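Long-range contacts in mercuric reductase (PDB 4YWO), which probably reduces mercuric ion to elemental mercury with electrons from NADPH, passed through a bound FAD, and works as a homodimer: residues L18-Y23 against V39-I44; A26-M31 against D106-Y111; H126-N131 against E138-A143. All coordinates share one frame; numbering follows the deposited sequence.

Contact 1: L18-Y23 against V39-I44. With FAD (flavin-adenine dinucleotide), chain B.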
# COMPACT_ATOMS: atom_id res chain seq x y z
N LEU A 18 6.83 -23.49 31.55
CA LEU A 18 6.57 -23.53 30.12
C LEU A 18 7.77 -23.96 29.32
O LEU A 18 8.90 -23.44 29.49
CB LEU A 18 6.12 -22.14 29.62
CG LEU A 18 5.94 -21.99 28.10
CD1 LEU A 18 4.70 -22.70 27.76
CD2 LEU A 18 5.72 -20.51 27.69
N ALA A 19 7.51 -24.89 28.41
CA ALA A 19 8.49 -25.27 27.40
C ALA A 19 7.91 -25.01 26.01
O ALA A 19 6.76 -25.41 25.73
CB ALA A 19 8.90 -26.73 27.49
N ILE A 20 8.76 -24.43 25.16
CA ILE A 20 8.40 -24.13 23.78
C ILE A 20 9.22 -24.93 22.85
O ILE A 20 10.46 -24.90 22.98
CB ILE A 20 8.66 -22.60 23.47
CG1 ILE A 20 7.85 -21.75 24.37
CG2 ILE A 20 8.34 -22.27 22.00
CD1 ILE A 20 8.39 -20.33 24.54
N ILE A 21 8.60 -25.67 21.96
CA ILE A 21 9.29 -26.55 21.05
C ILE A 21 9.34 -25.94 19.67
O ILE A 21 8.35 -25.93 18.95
CB ILE A 21 8.73 -27.97 20.95
CG1 ILE A 21 8.32 -28.51 22.35
CG2 ILE A 21 9.68 -28.85 20.18
CD1 ILE A 21 9.44 -28.72 23.26
N GLY A 22 10.52 -25.48 19.29
CA GLY A 22 10.78 -24.84 17.99
C GLY A 22 11.06 -23.32 18.18
O GLY A 22 10.42 -22.68 18.99
N TYR A 23 12.06 -22.82 17.44
CA TYR A 23 12.47 -21.42 17.60
C TYR A 23 12.45 -20.58 16.29
O TYR A 23 13.40 -19.89 15.92
CB TYR A 23 13.78 -21.30 18.38
CG TYR A 23 15.01 -22.03 17.98
CD1 TYR A 23 15.31 -22.38 16.66
CD2 TYR A 23 15.90 -22.41 18.99
CE1 TYR A 23 16.52 -22.99 16.34
CE2 TYR A 23 17.11 -23.03 18.65
CZ TYR A 23 17.39 -23.37 17.35
OH TYR A 23 18.58 -24.01 17.02
N VAL A 39 7.20 -15.10 32.90
CA VAL A 39 7.71 -16.45 32.90
C VAL A 39 8.98 -16.57 32.04
O VAL A 39 9.02 -16.09 30.90
CB VAL A 39 6.59 -17.43 32.34
CG1 VAL A 39 7.17 -18.80 32.04
CG2 VAL A 39 5.38 -17.52 33.30
N LYS A 40 9.97 -17.24 32.56
CA LYS A 40 11.16 -17.60 31.86
C LYS A 40 10.96 -19.00 31.24
O LYS A 40 11.02 -20.03 31.91
CB LYS A 40 12.36 -17.62 32.76
CG LYS A 40 13.64 -17.90 32.03
CD LYS A 40 14.73 -18.17 33.03
CE LYS A 40 15.97 -18.65 32.35
NZ LYS A 40 17.05 -18.67 33.37
N PRO A 41 10.74 -19.05 29.91
CA PRO A 41 10.49 -20.37 29.35
C PRO A 41 11.70 -21.11 29.00
O PRO A 41 12.80 -20.54 28.85
CB PRO A 41 9.74 -20.03 28.02
CG PRO A 41 10.22 -18.65 27.65
CD PRO A 41 10.65 -17.95 28.95
N VAL A 42 11.56 -22.42 28.78
CA VAL A 42 12.60 -23.18 28.19
C VAL A 42 12.24 -23.18 26.68
O VAL A 42 11.10 -23.41 26.32
CB VAL A 42 12.60 -24.64 28.69
CG1 VAL A 42 13.69 -25.39 27.99
CG2 VAL A 42 12.76 -24.71 30.19
N LEU A 43 13.21 -22.89 25.85
CA LEU A 43 13.00 -22.82 24.37
C LEU A 43 13.92 -23.82 23.73
O LEU A 43 15.19 -23.78 23.93
CB LEU A 43 13.33 -21.39 23.89
CG LEU A 43 13.26 -21.17 22.37
CD1 LEU A 43 11.87 -21.37 21.88
CD2 LEU A 43 13.70 -19.74 22.08
N ILE A 44 13.34 -24.82 23.05
CA ILE A 44 14.10 -25.87 22.51
C ILE A 44 13.99 -25.87 21.02
O ILE A 44 12.88 -25.91 20.53
CB ILE A 44 13.56 -27.23 23.03
CG1 ILE A 44 13.51 -27.25 24.52
CG2 ILE A 44 14.44 -28.42 22.50
CD1 ILE A 44 12.74 -28.36 25.23
PA FAD B . 9.33 -22.85 11.72
O1A FAD B . 9.88 -21.45 11.66
O2A FAD B . 9.82 -23.89 10.74
O5B FAD B . 9.52 -23.41 13.21
C5B FAD B . 10.11 -24.69 13.43
C4B FAD B . 11.47 -24.52 14.10
O4B FAD B . 11.52 -25.32 15.29
C3B FAD B . 12.60 -24.95 13.19
O3B FAD B . 13.49 -23.86 12.95
C2B FAD B . 13.33 -26.06 13.92
O2B FAD B . 14.69 -25.68 14.15
C1B FAD B . 12.61 -26.25 15.24
N9A FAD B . 12.09 -27.64 15.34
C8A FAD B . 11.33 -28.26 14.42
N7A FAD B . 11.03 -29.52 14.81
C5A FAD B . 11.60 -29.72 16.01
C6A FAD B . 11.66 -30.84 16.99
N6A FAD B . 11.05 -32.02 16.75
N1A FAD B . 12.37 -30.63 18.13
C2A FAD B . 12.98 -29.46 18.38
N3A FAD B . 12.96 -28.41 17.54
C4A FAD B . 12.30 -28.48 16.36
N1 FAD B . 5.09 -16.50 4.82
C2 FAD B . 4.69 -15.21 4.71
O2 FAD B . 3.85 -14.77 5.53
N3 FAD B . 5.16 -14.38 3.76
C4 FAD B . 6.07 -14.77 2.85
O4 FAD B . 6.49 -13.97 1.99
C4X FAD B . 6.56 -16.17 2.90
N5 FAD B . 7.47 -16.64 2.02
C5X FAD B . 7.89 -17.92 2.09
C6 FAD B . 8.83 -18.39 1.17
C7 FAD B . 9.28 -19.70 1.24
C7M FAD B . 10.29 -20.20 0.24
C8 FAD B . 8.75 -20.62 2.28
C8M FAD B . 9.24 -22.04 2.35
C9 FAD B . 7.82 -20.16 3.20
C9A FAD B . 7.37 -18.84 3.14
N10 FAD B . 6.42 -18.37 4.07
C10 FAD B . 6.00 -17.03 3.97
C1' FAD B . 5.89 -19.25 5.11
C2' FAD B . 6.56 -18.93 6.44
O2' FAD B . 7.98 -18.95 6.27
C3' FAD B . 6.17 -19.93 7.51
O3' FAD B . 4.74 -20.03 7.57
C4' FAD B . 6.70 -19.52 8.88
O4' FAD B . 8.13 -19.61 8.88
C5' FAD B . 6.14 -20.41 9.98
O5' FAD B . 7.02 -20.39 11.10
P FAD B . 6.92 -21.53 12.24
O1P FAD B . 7.68 -21.05 13.45
O2P FAD B . 5.47 -21.93 12.37
O3P FAD B . 7.72 -22.76 11.58
O HOH W 1 9.56 -22.30 32.30

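Contact 2: A26-M31 against D106-Y111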
# COMPACT_ATOMS: atom_id res chain seq x y z
N ALA A 26 6.73 -18.69 15.32
CA ALA A 26 5.80 -19.03 16.40
C ALA A 26 6.51 -19.13 17.76
O ALA A 26 5.99 -18.66 18.78
CB ALA A 26 4.99 -20.25 16.07
N GLY A 27 7.65 -19.86 17.80
CA GLY A 27 8.32 -20.08 19.03
C GLY A 27 8.92 -18.81 19.63
O GLY A 27 8.85 -18.59 20.85
N PHE A 28 9.42 -17.97 18.74
CA PHE A 28 9.86 -16.66 19.23
C PHE A 28 8.77 -15.79 19.80
O PHE A 28 9.00 -15.13 20.88
CB PHE A 28 10.65 -15.84 18.16
CG PHE A 28 12.12 -16.01 18.29
CD1 PHE A 28 12.76 -17.12 17.75
CD2 PHE A 28 12.91 -15.11 18.98
CE1 PHE A 28 14.11 -17.32 17.86
CE2 PHE A 28 14.26 -15.31 19.12
CZ PHE A 28 14.89 -16.39 18.57
N ALA A 29 7.63 -15.75 19.16
CA ALA A 29 6.50 -15.02 19.63
C ALA A 29 6.06 -15.56 20.99
O ALA A 29 5.80 -14.77 21.92
CB ALA A 29 5.42 -15.06 18.64
N ALA A 30 6.09 -16.91 21.16
CA ALA A 30 5.77 -17.49 22.44
C ALA A 30 6.77 -17.09 23.48
O ALA A 30 6.35 -16.85 24.62
CB ALA A 30 5.71 -19.04 22.28
N MET A 31 8.04 -17.05 23.19
CA MET A 31 9.07 -16.73 24.13
C MET A 31 8.85 -15.31 24.64
O MET A 31 9.02 -15.01 25.87
CB MET A 31 10.42 -16.83 23.55
CG MET A 31 11.51 -16.46 24.54
SD MET A 31 13.02 -15.98 23.72
CE MET A 31 12.71 -14.64 22.57
N ASP A 106 19.74 -11.51 18.71
CA ASP A 106 19.91 -10.49 19.74
C ASP A 106 18.80 -10.57 20.79
O ASP A 106 18.97 -10.12 21.91
CB ASP A 106 19.92 -9.07 19.14
CG ASP A 106 21.27 -8.71 18.44
OD1 ASP A 106 22.29 -9.41 18.52
OD2 ASP A 106 21.24 -7.68 17.74
N LEU A 107 17.64 -11.08 20.40
CA LEU A 107 16.52 -11.21 21.35
C LEU A 107 16.75 -12.27 22.44
O LEU A 107 16.11 -12.20 23.50
CB LEU A 107 15.22 -11.47 20.64
CG LEU A 107 14.81 -10.38 19.65
CD1 LEU A 107 13.31 -10.57 19.36
CD2 LEU A 107 15.16 -9.02 20.19
N LEU A 108 17.60 -13.24 22.15
CA LEU A 108 17.95 -14.27 23.08
C LEU A 108 18.81 -13.70 24.17
O LEU A 108 18.80 -14.27 25.25
CB LEU A 108 18.67 -15.43 22.42
CG LEU A 108 17.76 -16.14 21.41
CD1 LEU A 108 18.57 -17.13 20.59
CD2 LEU A 108 16.58 -16.85 22.05
N SER A 109 19.51 -12.58 23.91
CA SER A 109 20.21 -11.82 25.00
C SER A 109 19.29 -10.89 25.75
O SER A 109 19.43 -10.76 26.93
CB SER A 109 21.34 -10.94 24.48
OG SER A 109 22.18 -11.65 23.64
N TYR A 110 18.39 -10.23 25.06
CA TYR A 110 17.49 -9.29 25.66
C TYR A 110 16.40 -9.93 26.54
O TYR A 110 16.08 -9.45 27.59
CB TYR A 110 16.86 -8.40 24.58
CG TYR A 110 16.00 -7.41 25.26
CD1 TYR A 110 16.58 -6.46 26.11
CD2 TYR A 110 14.63 -7.46 25.14
CE1 TYR A 110 15.78 -5.58 26.81
CE2 TYR A 110 13.82 -6.58 25.82
CZ TYR A 110 14.42 -5.65 26.65
OH TYR A 110 13.64 -4.79 27.33
N TYR A 111 15.82 -11.03 26.09
CA TYR A 111 14.73 -11.63 26.84
C TYR A 111 15.33 -12.72 27.71
O TYR A 111 16.47 -13.12 27.57
CB TYR A 111 13.68 -12.19 25.90
CG TYR A 111 12.86 -11.18 25.24
CD1 TYR A 111 11.80 -10.57 25.92
CD2 TYR A 111 13.14 -10.75 23.97
CE1 TYR A 111 11.04 -9.65 25.34
CE2 TYR A 111 12.37 -9.79 23.37
CZ TYR A 111 11.35 -9.23 24.07
OH TYR A 111 10.56 -8.30 23.55

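Contact 3: H126-N131 against E138-A143. With FAD (flavin-adenine dinucleotide), chain B.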
# COMPACT_ATOMS: atom_id res chain seq x y z
N HIS A 126 3.71 -34.71 30.12
CA HIS A 126 4.37 -33.53 30.67
C HIS A 126 5.87 -33.45 30.46
O HIS A 126 6.52 -32.67 31.11
CB HIS A 126 4.16 -33.32 32.19
CG HIS A 126 2.84 -32.75 32.52
ND1 HIS A 126 1.78 -33.57 32.88
CD2 HIS A 126 2.35 -31.48 32.44
CE1 HIS A 126 0.69 -32.84 33.01
NE2 HIS A 126 1.01 -31.56 32.78
N ALA A 127 6.44 -34.22 29.51
CA ALA A 127 7.86 -34.25 29.33
C ALA A 127 8.30 -34.60 27.93
O ALA A 127 7.63 -35.41 27.21
CB ALA A 127 8.50 -35.36 30.27
N VAL A 128 9.43 -34.03 27.59
CA VAL A 128 10.13 -34.33 26.36
C VAL A 128 11.51 -34.85 26.76
O VAL A 128 12.01 -34.57 27.87
CB VAL A 128 10.27 -33.14 25.37
CG1 VAL A 128 8.88 -32.70 24.89
CG2 VAL A 128 10.98 -32.01 26.02
N LYS A 129 12.13 -35.52 25.81
CA LYS A 129 13.54 -35.75 25.82
C LYS A 129 14.23 -34.92 24.78
O LYS A 129 13.75 -34.80 23.63
CB LYS A 129 13.85 -37.30 25.65
CG LYS A 129 13.44 -37.86 24.30
CD LYS A 129 13.78 -39.37 24.07
CE LYS A 129 13.14 -39.85 22.74
NZ LYS A 129 13.57 -41.21 22.30
N VAL A 130 15.37 -34.38 25.19
CA VAL A 130 16.28 -33.77 24.24
C VAL A 130 17.74 -34.05 24.69
O VAL A 130 18.11 -33.78 25.79
CB VAL A 130 15.94 -32.27 24.04
CG1 VAL A 130 15.85 -31.54 25.35
CG2 VAL A 130 16.84 -31.63 23.01
N ASN A 131 18.54 -34.43 23.71
CA ASN A 131 19.97 -34.75 23.92
C ASN A 131 20.12 -35.73 25.14
O ASN A 131 21.05 -35.66 25.97
CB ASN A 131 20.78 -33.46 24.14
CG ASN A 131 20.70 -32.48 22.93
OD1 ASN A 131 20.63 -32.89 21.82
ND2 ASN A 131 20.66 -31.17 23.20
N GLU A 138 4.88 -27.81 32.93
CA GLU A 138 3.47 -27.73 33.21
C GLU A 138 2.65 -27.48 31.96
O GLU A 138 1.54 -27.95 31.80
CB GLU A 138 3.19 -26.57 34.22
CG GLU A 138 3.88 -26.74 35.58
CD GLU A 138 3.66 -25.57 36.55
OE1 GLU A 138 3.14 -24.53 36.13
OE2 GLU A 138 4.06 -25.69 37.73
N LYS A 139 3.27 -26.66 31.08
CA LYS A 139 2.61 -26.34 29.86
C LYS A 139 3.63 -26.42 28.70
O LYS A 139 4.80 -26.12 28.91
CB LYS A 139 2.08 -24.89 29.90
CG LYS A 139 1.00 -24.62 30.95
CD LYS A 139 -0.26 -25.27 30.49
CE LYS A 139 -1.35 -25.32 31.58
NZ LYS A 139 -1.38 -24.00 32.24
N PHE A 140 3.18 -26.80 27.53
CA PHE A 140 3.99 -26.81 26.29
C PHE A 140 3.30 -26.01 25.20
O PHE A 140 2.06 -26.08 24.99
CB PHE A 140 4.25 -28.21 25.71
CG PHE A 140 5.20 -29.03 26.57
CD1 PHE A 140 4.70 -29.64 27.70
CD2 PHE A 140 6.50 -29.25 26.21
CE1 PHE A 140 5.52 -30.45 28.48
CE2 PHE A 140 7.31 -30.08 27.02
CZ PHE A 140 6.83 -30.59 28.16
N VAL A 141 4.14 -25.37 24.37
CA VAL A 141 3.67 -24.87 23.10
C VAL A 141 4.48 -25.49 22.00
O VAL A 141 5.76 -25.35 22.00
CB VAL A 141 3.80 -23.32 23.05
CG1 VAL A 141 3.47 -22.83 21.61
CG2 VAL A 141 2.95 -22.64 24.11
N ILE A 142 3.84 -26.26 21.14
CA ILE A 142 4.52 -26.91 20.03
C ILE A 142 4.51 -25.97 18.82
O ILE A 142 3.42 -25.65 18.34
CB ILE A 142 3.88 -28.27 19.65
CG1 ILE A 142 3.83 -29.17 20.94
CG2 ILE A 142 4.62 -28.95 18.52
CD1 ILE A 142 3.11 -30.43 20.71
N ALA A 143 5.70 -25.68 18.30
CA ALA A 143 5.83 -24.71 17.17
C ALA A 143 6.96 -25.15 16.25
O ALA A 143 7.94 -24.47 15.99
CB ALA A 143 6.16 -23.39 17.80
PA FAD B . 9.33 -22.85 11.72
O1A FAD B . 9.88 -21.45 11.66
O2A FAD B . 9.82 -23.89 10.74
O5B FAD B . 9.52 -23.41 13.21
C5B FAD B . 10.11 -24.69 13.43
C4B FAD B . 11.47 -24.52 14.10
O4B FAD B . 11.52 -25.32 15.29
C3B FAD B . 12.60 -24.95 13.19
O3B FAD B . 13.49 -23.86 12.95
C2B FAD B . 13.33 -26.06 13.92
O2B FAD B . 14.69 -25.68 14.15
C1B FAD B . 12.61 -26.25 15.24
N9A FAD B . 12.09 -27.64 15.34
C8A FAD B . 11.33 -28.26 14.42
N7A FAD B . 11.03 -29.52 14.81
C5A FAD B . 11.60 -29.72 16.01
C6A FAD B . 11.66 -30.84 16.99
N6A FAD B . 11.05 -32.02 16.75
N1A FAD B . 12.37 -30.63 18.13
C2A FAD B . 12.98 -29.46 18.38
N3A FAD B . 12.96 -28.41 17.54
C4A FAD B . 12.30 -28.48 16.36
N1 FAD B . 5.09 -16.50 4.82
C2 FAD B . 4.69 -15.21 4.71
O2 FAD B . 3.85 -14.77 5.53
N3 FAD B . 5.16 -14.38 3.76
C4 FAD B . 6.07 -14.77 2.85
O4 FAD B . 6.49 -13.97 1.99
C4X FAD B . 6.56 -16.17 2.90
N5 FAD B . 7.47 -16.64 2.02
C5X FAD B . 7.89 -17.92 2.09
C6 FAD B . 8.83 -18.39 1.17
C7 FAD B . 9.28 -19.70 1.24
C7M FAD B . 10.29 -20.20 0.24
C8 FAD B . 8.75 -20.62 2.28
C8M FAD B . 9.24 -22.04 2.35
C9 FAD B . 7.82 -20.16 3.20
C9A FAD B . 7.37 -18.84 3.14
N10 FAD B . 6.42 -18.37 4.07
C10 FAD B . 6.00 -17.03 3.97
C1' FAD B . 5.89 -19.25 5.11
C2' FAD B . 6.56 -18.93 6.44
O2' FAD B . 7.98 -18.95 6.27
C3' FAD B . 6.17 -19.93 7.51
O3' FAD B . 4.74 -20.03 7.57
C4' FAD B . 6.70 -19.52 8.88
O4' FAD B . 8.13 -19.61 8.88
C5' FAD B . 6.14 -20.41 9.98
O5' FAD B . 7.02 -20.39 11.10
P FAD B . 6.92 -21.53 12.24
O1P FAD B . 7.68 -21.05 13.45
O2P FAD B . 5.47 -21.93 12.37
O3P FAD B . 7.72 -22.76 11.58

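Contact 1: L18-Y23 against V39-I44
Ile-20 is gripped on both of its backbone polar atoms: its N donates to Val-42 O at 2.8 Å, and its O accepts from Ile-44 N at 2.9 Å. Val-42 N to Leu-18 O and Gly-22 N to Ile-44 O, the latter 2.7 Å, complete a parallel ladder whose strand axes lie 17° apart. Side chains alternate across it. On one face Ile-20 divides its branches: CD1 lies beside Pro-41 CB at 3.7 Å, while CG2, anti to the backbone N, meets Leu-43 CD1 at 3.6 Å. Helix 25-36 covers this face through Ala-30 and Ala-34. On the other face Ile-21 and Ile-44 run side by side, their CD1 atoms 3.9 Å apart. Tyr-23 OH is held by Gly-47 O. Next to the Leu-18 end of the ladder, water 1 accepts from Leu-18 N and donates to Lys-40 O. Strand 16-21, helix 25-36 and strand 42-45 form the beta-alpha-beta unit of a Rossmann-type dinucleotide fold, with Gly-22 in the turn after the first strand. Regular backbone bonding in a largely buried apolar setting places Ile-21 CG2 3.8 Å from FAD C2A of the adenine; the exception is Gly-22 O, buried without a polar partner, with Leu-43 CD1 3.5 Å away.

Contact 2: A26-M31 against D106-Y111
Phe-28 and Met-31, one helical turn apart, reach from helix 25-36 to Leu-107, Leu-108 and Tyr-111 at the end of helix 87-110. The short helical segments run nearly parallel, 19° between directions, but their axes stay 11.8 Å apart, so long side chains rather than backbones span the gap.

Leu-108 is touched from two quarters. Its CD2 branch lies 3.9 Å from Phe-28 CZ, at the far end of the ring, and 4.0 Å from Met-31 SD; in both pairs the side chains cross at about a right angle. The first torsion of Leu-108 directs CG, anti to the carbonyl carbon, and the second, near trans, then sets the CD2 branch against both partners. Phe-28 has an unusual first torsion, -95°, swung well off the staggered value, and its ring meets Leu-107 with an edge: CE2 is 4.2 Å from Leu-107 CB, which lies near the ring plane.

Met-31 first runs out extended, CG anti to the backbone N and chi2 near trans, then bends at chi3 (56°). This last turn takes CE off the line of the chain toward Tyr-111, where it comes 4.2 Å from CD2 in an oblique approach. The Tyr-111 ring is itself backed on one face by Tyr-110, whose CD2 stands 3.7 Å above its plane, over the centre. The side-chain to side-chain contacts across the segments are apolar.

Tyr-111 is the first residue to leave helical backbone angles, so the contact packs the terminus of helix 87-110 against helix 25-36, whose first turn binds FAD: Ala-26 N hydrogen-bonds FAD O1P. Phe-28 also meets Tyr-104 edge-to-face and touches Tyr-23 and Ile-49, whereas Ala-29 and Ala-30 pack on helix 314-330.

Contact 3: H126-N131 against E138-A143
Phe-140 and His-126 contribute most of the buried surface, and each sets a ring edge against a backbone carbonyl oxygen of the other segment. For Phe-140 this is His-126 O, near the ring plane and 3.6 Å from CE1. CE2 also meets Val-128 CG1 at 3.7 Å, the two side chains sliding past each other in opposite directions. With CG anti to the carbonyl carbon (chi1 -70°), the Phe-140 ring reaches from its strand to the other segment. The imidazole of His-126 has Glu-138 O in its plane, 3.7 Å from CD2. The directions of residues 126-128 and 138-140 differ by 51°, consistent with two separate sheets: strand 127-130 is the middle of a three-stranded antiparallel sheet, strand 139-142 belongs to the parallel FAD-binding sheet, and the chain turns a corner at Glu-138. Phe-122, edge-to-face with Phe-140, also touches Val-128. Strand 139-142 leads on to Ala-143, whose O lies 3.4 Å from FAD C5B. Aromatic edges set against carbonyl oxygens, with apolar packing of Val-128 on Phe-140, imply that van der Waals contact, probably aided by weak electrostatic attraction between ring C-H groups and oxygen, joins the sheets.

From the N terminus, strand 16-21 leads through the glycine-bearing turn into helix 25-36 and on to strand 42-45, and contact 1 closes this short beta-alpha-beta loop. Contact 2 starts on the helix within that loop and ends at residues 106-111, so the two cross along the chain; Ile-20 packs on Gly-27 and Ala-30 where they touch. Contact 3 follows both in series, closing a tight loop through strand 133-137. It rejoins contact 1 in the parallel sheet, where Ile-21 N lies 2.9 Å from Val-141 O. Contact 2 thus joins helix 87-110 to helix 25-36, contact 3 joins the antiparallel sheet to the parallel one, and contacts 1 and 3 both touch FAD.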